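PDB 4KCT: pyruvate kinase 1 from Trypanosoma brucei brucei, which catalyses phosphate transfer from phosphoenolpyruvate to ADP, the last step of glycolysis, and has an intrinsic decarboxylase activity. Local coordinates for residues D233-S238 with A255-M260; E99-P104 with H169-D174. All coordinates share one frame; numbering follows the deposited sequence.

Interaction 1 of 2, residues D233-S238 with A255-M260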
ATOM      1  N   ASP A 233      27.656 -22.812  23.490  1.00 23.20           N
ATOM      2  CA  ASP A 233      27.499 -22.514  22.061  1.00 24.69           C
ATOM      3  C   ASP A 233      26.477 -23.413  21.351  1.00 24.60           C
ATOM      4  O   ASP A 233      26.329 -23.357  20.120  1.00 21.89           O
ATOM      5  CB  ASP A 233      28.850 -22.615  21.355  1.00 26.80           C
ATOM      6  CG  ASP A 233      29.816 -21.485  21.763  1.00 35.29           C
ATOM      7  OD1 ASP A 233      29.361 -20.348  22.057  1.00 36.98           O
ATOM      8  OD2 ASP A 233      31.029 -21.718  21.708  1.00 40.71           O
ATOM      9  N   ILE A 234      25.832 -24.297  22.108  1.00 20.61           N
ATOM     10  CA  ILE A 234      24.856 -25.224  21.520  1.00 20.11           C
ATOM     11  C   ILE A 234      23.531 -24.472  21.398  1.00 19.60           C
ATOM     12  O   ILE A 234      23.165 -23.742  22.316  1.00 18.61           O
ATOM     13  CB  ILE A 234      24.677 -26.465  22.417  1.00 21.64           C
ATOM     14  CG1 ILE A 234      25.989 -27.267  22.479  1.00 19.96           C
ATOM     15  CG2 ILE A 234      23.515 -27.335  21.911  1.00 20.00           C
ATOM     16  CD1 ILE A 234      25.991 -28.392  23.519  1.00 19.62           C
ATOM     17  N   LEU A 235      22.871 -24.546  20.240  1.00 17.95           N
ATOM     18  CA  LEU A 235      21.601 -23.807  20.073  1.00 19.00           C
ATOM     19  C   LEU A 235      20.518 -24.437  20.938  1.00 18.39           C
ATOM     20  O   LEU A 235      20.403 -25.668  20.996  1.00 19.40           O
ATOM     21  CB  LEU A 235      21.136 -23.834  18.623  1.00 19.28           C
ATOM     22  CG  LEU A 235      22.110 -23.386  17.554  1.00 21.16           C
ATOM     23  CD1 LEU A 235      21.365 -23.413  16.222  1.00 23.88           C
ATOM     24  CD2 LEU A 235      22.653 -21.998  17.861  1.00 20.35           C
ATOM     25  N   ILE A 236      19.657 -23.605  21.515  1.00 17.33           N
ATOM     26  CA  ILE A 236      18.421 -24.114  22.111  1.00 17.21           C
ATOM     27  C   ILE A 236      17.220 -23.780  21.221  1.00 19.17           C
ATOM     28  O   ILE A 236      16.948 -22.614  20.946  1.00 17.02           O
ATOM     29  CB  ILE A 236      18.194 -23.566  23.522  1.00 18.33           C
ATOM     30  CG1 ILE A 236      19.319 -24.039  24.450  1.00 20.26           C
ATOM     31  CG2 ILE A 236      16.821 -24.000  24.045  1.00 17.92           C
ATOM     32  CD1 ILE A 236      19.262 -23.442  25.844  1.00 21.10           C
ATOM     33  N   ILE A 237      16.604 -24.819  20.664  1.00 16.77           N
ATOM     34  CA  ILE A 237      15.402 -24.662  19.871  1.00 16.52           C
ATOM     35  C   ILE A 237      14.235 -25.049  20.777  1.00 17.35           C
ATOM     36  O   ILE A 237      14.106 -26.221  21.171  1.00 16.58           O
ATOM     37  CB  ILE A 237      15.414 -25.592  18.623  1.00 18.02           C
ATOM     38  CG1 ILE A 237      16.666 -25.368  17.755  1.00 16.36           C
ATOM     39  CG2 ILE A 237      14.137 -25.398  17.776  1.00 17.70           C
ATOM     40  CD1 ILE A 237      16.920 -23.915  17.408  1.00 17.07           C
ATOM     41  N   SER A 238      13.414 -24.070  21.165  1.00 15.72           N
ATOM     42  CA  SER A 238      12.357 -24.354  22.131  1.00 16.56           C
ATOM     43  C   SER A 238      11.159 -24.944  21.419  1.00 18.29           C
ATOM     44  O   SER A 238      10.705 -24.396  20.408  1.00 14.93           O
ATOM     45  CB  SER A 238      11.959 -23.073  22.877  1.00 17.24           C
ATOM     46  OG  SER A 238      13.029 -22.660  23.724  1.00 19.46           O
ATOM     47  N   ALA A 255      14.414 -15.613  24.494  1.00 20.25           N
ATOM     48  CA  ALA A 255      15.407 -16.404  25.236  1.00 19.23           C
ATOM     49  C   ALA A 255      16.073 -17.508  24.400  1.00 21.01           C
ATOM     50  O   ALA A 255      17.107 -18.069  24.811  1.00 19.38           O
ATOM     51  CB  ALA A 255      14.770 -17.004  26.500  1.00 20.43           C
ATOM     52  N   SER A 256      15.439 -17.884  23.279  1.00 17.68           N
ATOM     53  CA  SER A 256      15.811 -19.099  22.551  1.00 17.82           C
ATOM     54  C   SER A 256      16.684 -18.748  21.364  1.00 18.59           C
ATOM     55  O   SER A 256      16.718 -17.596  20.942  1.00 19.94           O
ATOM     56  CB  SER A 256      14.540 -19.838  22.056  1.00 17.01           C
ATOM     57  OG  SER A 256      13.687 -20.150  23.140  1.00 19.38           O
ATOM     58  N   ASN A 257      17.316 -19.753  20.762  1.00 17.60           N
ATOM     59  CA  ASN A 257      17.994 -19.555  19.490  1.00 17.57           C
ATOM     60  C   ASN A 257      17.035 -19.804  18.316  1.00 19.08           C
ATOM     61  O   ASN A 257      17.312 -19.430  17.193  1.00 17.75           O
ATOM     62  CB  ASN A 257      19.211 -20.478  19.377  1.00 15.81           C
ATOM     63  CG  ASN A 257      20.256 -20.205  20.473  1.00 19.34           C
ATOM     64  OD1 ASN A 257      20.248 -20.857  21.510  1.00 18.72           O
ATOM     65  ND2 ASN A 257      20.949 -19.097  20.348  1.00 20.16           N
ATOM     66  N   GLY A 258      15.934 -20.477  18.591  1.00 19.30           N
ATOM     67  CA  GLY A 258      14.999 -20.890  17.527  1.00 17.77           C
ATOM     68  C   GLY A 258      13.804 -21.593  18.137  1.00 16.26           C
ATOM     69  O   GLY A 258      13.737 -21.764  19.366  1.00 14.67           O
ATOM     70  N   ILE A 259      12.811 -21.915  17.304  1.00 15.27           N
ATOM     71  CA  ILE A 259      11.535 -22.441  17.804  1.00 15.12           C
ATOM     72  C   ILE A 259      11.145 -23.664  16.968  1.00 15.41           C
ATOM     73  O   ILE A 259      11.386 -23.687  15.782  1.00 13.66           O
ATOM     74  CB  ILE A 259      10.424 -21.381  17.669  1.00 15.36           C
ATOM     75  CG1 ILE A 259      10.751 -20.155  18.537  1.00 15.46           C
ATOM     76  CG2 ILE A 259       9.059 -21.990  17.990  1.00 14.94           C
ATOM     77  CD1 ILE A 259      10.713 -20.471  20.046  1.00 15.29           C
ATOM     78  N   MET A 260      10.563 -24.677  17.597  1.00 14.76           N
ATOM     79  CA  MET A 260       9.854 -25.695  16.832  1.00 16.56           C
ATOM     80  C   MET A 260       8.377 -25.644  17.136  1.00 15.67           C
ATOM     81  O   MET A 260       7.979 -25.604  18.281  1.00 16.86           O
ATOM     82  CB  MET A 260      10.399 -27.109  17.146  1.00 15.38           C
ATOM     83  CG  MET A 260       9.598 -28.183  16.437  1.00 15.80           C
ATOM     84  SD  MET A 260       9.864 -29.842  17.091  1.00 21.52           S
ATOM     85  CE  MET A 260      11.634 -30.008  16.872  1.00 18.34           C
TER
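Asn257 carries CG beside its backbone N (chi1 -61°), and its amide oxygen is set against the neighbouring strand, with OD1 2.8 Å from Ile236 N. The bond is almost straight at its hydrogen (177°), although Ile236 N lies somewhat out of the plane of the Asn257 amide. Asn257 N in turn donates to Ile236 O over 2.9 Å, so one asparagine grips both polar backbone atoms of Ile236: its side chain supplies a carbonyl just before strand 258-260 begins. Parallel pairing then takes over, Ile237 lying against Gly258 and Ser238 against Ile259. Ser238 N donates to Gly258 O, and Ser238 O accepts from Met260 N (2.8 Å). Ile237 carries CG1 beside its backbone N, and its second torsion (chi2 -51°) folds CD1 back over Gly258 CA, 3.6 Å away; glycine suits the spot because nothing projects toward this methyl. Around the other side of the sheet, Ser238 OG donates to Ser256 OG at 2.7 Å, and Ser256 OG passes a bond to Ile252 O, a relay that satisfies two small buried hydroxyls. Arg224 of helix 217-227 also bonds Asn257 OD1. That helix covers Ile236 and Ser238, and helix 249-255 packs on Ile259. Strand 208-211 pairs with 235-240, while strand 293-296 lies beyond 258-262, so the contact joins the fifth and sixth strands of the eight-stranded barrel.

Interaction 2 of 2, residues E99-P104 with H169-D174; sequences EVSFAP and HHRLTD
Strands 99-102 and 170-173 run antiparallel, their axes 4.6 Å apart at closest approach and 158° between their directions. Val100 with Leu172 and Phe102 with His170 are hydrogen-bonded pairs; Leu172 N reaches Val100 O at 2.7 Å, and Phe102 N reaches His170 O at 2.8 Å. Ser101 and Arg171 form the non-hydrogen-bonded pair between them, where Ser101 OG rests against Arg171 CG. On the face of Val100, Phe102 and Leu172, Phe102 CE2 lies 3.7 Å from Leu172 CD1, the two side chains packing obliquely. Val100 CG1 covers one ring face toward its rim, and Met149 of strand 149-158 touches both Phe102 and Leu172, so apolar residues suit this inward side. His170 shares it but has a polar task, NE2 bonding Asp145. The opposite face is more exposed and carries charge: Glu99 OE1 and Arg171 NH1 are placed as a salt bridge, but the modelled distance is too short for its details to be relied on. Past the strand end, Pro104 CD sits over the centre of the His169 ring, 3.4 Å from the centroid and 12° off its normal, a CH-pi contact for which a rigid proline is well shaped. This is a two-stranded antiparallel ribbon, part of the small beta domain inserted after the third barrel strand of pyruvate kinases.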
ATOM      1  N   GLU A  99      -4.955 -53.343  33.285  1.00 31.30           N
ATOM      2  CA  GLU A  99      -5.840 -52.707  32.295  1.00 32.23           C
ATOM      3  C   GLU A  99      -7.214 -52.473  32.873  1.00 35.45           C
ATOM      4  O   GLU A  99      -7.701 -53.278  33.654  1.00 34.59           O
ATOM      5  CB  GLU A  99      -5.961 -53.564  31.032  1.00 36.51           C
ATOM      6  CG  GLU A  99      -6.478 -54.980  31.273  1.00 45.04           C
ATOM      7  CD  GLU A  99      -6.550 -55.809  29.988  1.00 57.90           C
ATOM      8  OE1 GLU A  99      -6.929 -55.239  28.934  1.00 54.56           O
ATOM      9  OE2 GLU A  99      -6.207 -57.023  30.027  1.00 56.13           O
ATOM     10  N   VAL A 100      -7.868 -51.410  32.420  1.00 33.74           N
ATOM     11  CA  VAL A 100      -9.262 -51.131  32.778  1.00 34.73           C
ATOM     12  C   VAL A 100      -9.971 -50.524  31.569  1.00 35.34           C
ATOM     13  O   VAL A 100      -9.384 -49.720  30.838  1.00 30.58           O
ATOM     14  CB  VAL A 100      -9.352 -50.121  33.951  1.00 37.84           C
ATOM     15  CG1 VAL A 100     -10.742 -49.525  34.030  1.00 42.46           C
ATOM     16  CG2 VAL A 100      -8.992 -50.799  35.269  1.00 39.98           C
ATOM     17  N   SER A 101     -11.230 -50.899  31.366  1.00 32.81           N
ATOM     18  CA  SER A 101     -12.017 -50.350  30.254  1.00 36.62           C
ATOM     19  C   SER A 101     -13.133 -49.424  30.735  1.00 37.19           C
ATOM     20  O   SER A 101     -13.841 -49.739  31.694  1.00 35.77           O
ATOM     21  CB  SER A 101     -12.603 -51.481  29.404  1.00 38.91           C
ATOM     22  OG  SER A 101     -11.577 -52.159  28.712  1.00 41.16           O
ATOM     23  N   PHE A 102     -13.245 -48.260  30.098  1.00 33.98           N
ATOM     24  CA  PHE A 102     -14.262 -47.274  30.463  1.00 34.12           C
ATOM     25  C   PHE A 102     -15.256 -47.107  29.328  1.00 36.62           C
ATOM     26  O   PHE A 102     -14.899 -47.238  28.151  1.00 34.55           O
ATOM     27  CB  PHE A 102     -13.622 -45.915  30.764  1.00 32.30           C
ATOM     28  CG  PHE A 102     -12.665 -45.933  31.932  1.00 36.27           C
ATOM     29  CD1 PHE A 102     -13.104 -45.618  33.209  1.00 32.41           C
ATOM     30  CD2 PHE A 102     -11.313 -46.209  31.737  1.00 35.21           C
ATOM     31  CE1 PHE A 102     -12.225 -45.607  34.278  1.00 34.29           C
ATOM     32  CE2 PHE A 102     -10.427 -46.187  32.798  1.00 40.61           C
ATOM     33  CZ  PHE A 102     -10.885 -45.882  34.075  1.00 40.79           C
ATOM     34  N   ALA A 103     -16.479 -46.723  29.683  1.00 34.31           N
ATOM     35  CA  ALA A 103     -17.513 -46.425  28.700  1.00 39.84           C
ATOM     36  C   ALA A 103     -18.049 -45.020  28.952  1.00 34.90           C
ATOM     37  O   ALA A 103     -17.966 -44.517  30.073  1.00 35.23           O
ATOM     38  CB  ALA A 103     -18.640 -47.456  28.796  1.00 39.26           C
ATOM     39  N   PRO A 104     -18.581 -44.369  27.901  1.00 38.42           N
ATOM     40  CA  PRO A 104     -19.188 -43.041  28.089  1.00 35.30           C
ATOM     41  C   PRO A 104     -20.147 -43.047  29.267  1.00 37.39           C
ATOM     42  O   PRO A 104     -20.871 -44.028  29.475  1.00 37.96           O
ATOM     43  CB  PRO A 104     -19.967 -42.816  26.775  1.00 36.06           C
ATOM     44  CG  PRO A 104     -19.379 -43.787  25.799  1.00 36.35           C
ATOM     45  CD  PRO A 104     -18.956 -44.973  26.607  1.00 36.60           C
ATOM     46  N   HIS A 169     -15.464 -44.426  24.873  1.00 37.47           N
ATOM     47  CA  HIS A 169     -14.956 -45.776  25.132  1.00 40.51           C
ATOM     48  C   HIS A 169     -13.454 -45.768  25.044  1.00 36.95           C
ATOM     49  O   HIS A 169     -12.905 -45.225  24.112  1.00 37.18           O
ATOM     50  CB  HIS A 169     -15.524 -46.776  24.106  1.00 42.19           C
ATOM     51  CG  HIS A 169     -16.959 -47.175  24.366  1.00 47.02           C
ATOM     52  ND1 HIS A 169     -18.001 -46.610  23.715  1.00 51.97           N
ATOM     53  CD2 HIS A 169     -17.507 -48.141  25.221  1.00 53.94           C
ATOM     54  CE1 HIS A 169     -19.154 -47.189  24.121  1.00 49.38           C
ATOM     55  NE2 HIS A 169     -18.853 -48.125  25.039  1.00 50.68           N
ATOM     56  N   HIS A 170     -12.783 -46.363  26.027  1.00 32.16           N
ATOM     57  CA  HIS A 170     -11.339 -46.541  25.972  1.00 29.58           C
ATOM     58  C   HIS A 170     -10.865 -47.565  26.968  1.00 28.38           C
ATOM     59  O   HIS A 170     -11.468 -47.741  28.026  1.00 28.98           O
ATOM     60  CB  HIS A 170     -10.621 -45.218  26.201  1.00 33.32           C
ATOM     61  CG  HIS A 170      -9.199 -45.208  25.701  1.00 35.20           C
ATOM     62  ND1 HIS A 170      -8.866 -45.606  24.454  1.00 34.34           N
ATOM     63  CD2 HIS A 170      -8.000 -44.935  26.355  1.00 33.33           C
ATOM     64  CE1 HIS A 170      -7.530 -45.564  24.313  1.00 35.87           C
ATOM     65  NE2 HIS A 170      -7.006 -45.102  25.455  1.00 30.39           N
ATOM     66  N   ARG A 171      -9.751 -48.219  26.645  1.00 27.49           N
ATOM     67  CA  ARG A 171      -9.096 -49.169  27.549  1.00 31.04           C
ATOM     68  C   ARG A 171      -7.769 -48.571  27.979  1.00 31.38           C
ATOM     69  O   ARG A 171      -6.927 -48.256  27.135  1.00 30.44           O
ATOM     70  CB  ARG A 171      -8.822 -50.504  26.821  1.00 31.49           C
ATOM     71  CG  ARG A 171      -8.262 -51.589  27.738  1.00 37.82           C
ATOM     72  CD  ARG A 171      -8.069 -52.921  27.007  1.00 39.75           C
ATOM     73  NE  ARG A 171      -6.929 -52.866  26.099  1.00 43.15           N
ATOM     74  CZ  ARG A 171      -5.724 -53.362  26.369  1.00 39.32           C
ATOM     75  NH1 ARG A 171      -5.513 -54.051  27.484  1.00 39.07           N
ATOM     76  NH2 ARG A 171      -4.748 -53.225  25.492  1.00 40.15           N
ATOM     77  N   LEU A 172      -7.605 -48.335  29.272  1.00 26.79           N
ATOM     78  CA  LEU A 172      -6.337 -47.820  29.771  1.00 28.65           C
ATOM     79  C   LEU A 172      -5.440 -48.977  30.194  1.00 27.76           C
ATOM     80  O   LEU A 172      -5.890 -49.890  30.862  1.00 31.43           O
ATOM     81  CB  LEU A 172      -6.569 -46.874  30.962  1.00 26.91           C
ATOM     82  CG  LEU A 172      -7.145 -45.504  30.628  1.00 29.70           C
ATOM     83  CD1 LEU A 172      -7.168 -44.633  31.885  1.00 28.60           C
ATOM     84  CD2 LEU A 172      -6.326 -44.845  29.523  1.00 29.07           C
ATOM     85  N   THR A 173      -4.161 -48.893  29.851  1.00 26.63           N
ATOM     86  CA  THR A 173      -3.133 -49.727  30.483  1.00 28.92           C
ATOM     87  C   THR A 173      -2.265 -48.872  31.442  1.00 30.56           C
ATOM     88  O   THR A 173      -2.539 -47.680  31.647  1.00 28.84           O
ATOM     89  CB  THR A 173      -2.240 -50.405  29.423  1.00 30.49           C
ATOM     90  OG1 THR A 173      -1.693 -49.403  28.563  1.00 27.02           O
ATOM     91  CG2 THR A 173      -3.067 -51.399  28.565  1.00 31.03           C
ATOM     92  N   ASP A 174      -1.225 -49.478  32.016  1.00 28.80           N
ATOM     93  CA  ASP A 174      -0.436 -48.819  33.063  1.00 24.91           C
ATOM     94  C   ASP A 174       0.232 -47.520  32.556  1.00 26.01           C
ATOM     95  O   ASP A 174       0.809 -47.490  31.469  1.00 21.83           O
ATOM     96  CB  ASP A 174       0.632 -49.774  33.605  1.00 27.86           C
ATOM     97  CG  ASP A 174       0.057 -50.842  34.558  1.00 30.40           C
ATOM     98  OD1 ASP A 174      -1.160 -50.795  34.876  1.00 29.13           O
ATOM     99  OD2 ASP A 174       0.850 -51.713  35.012  1.00 31.10           O
TER

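Overall arrangement
Interaction 1 belongs to the catalytic barrel and interaction 2 to the beta domain that projects from it; their centres are about 39 Å apart and their nearest atoms about 24 Å, so they do not touch. Interaction 1 is deeply buried and ends at the active site: the side chain of Met260 lies about 4 Å from the bound pyruvate and about 7 Å from the magnesium ion, while Asp265, just beyond strand 258-262, helps to bind both. Interaction 2 is a surface contact. In pyruvate kinases generally the inserted domain closes over the barrel mouth, so its ribbon probably moves relative to interaction 1 as the lid swings.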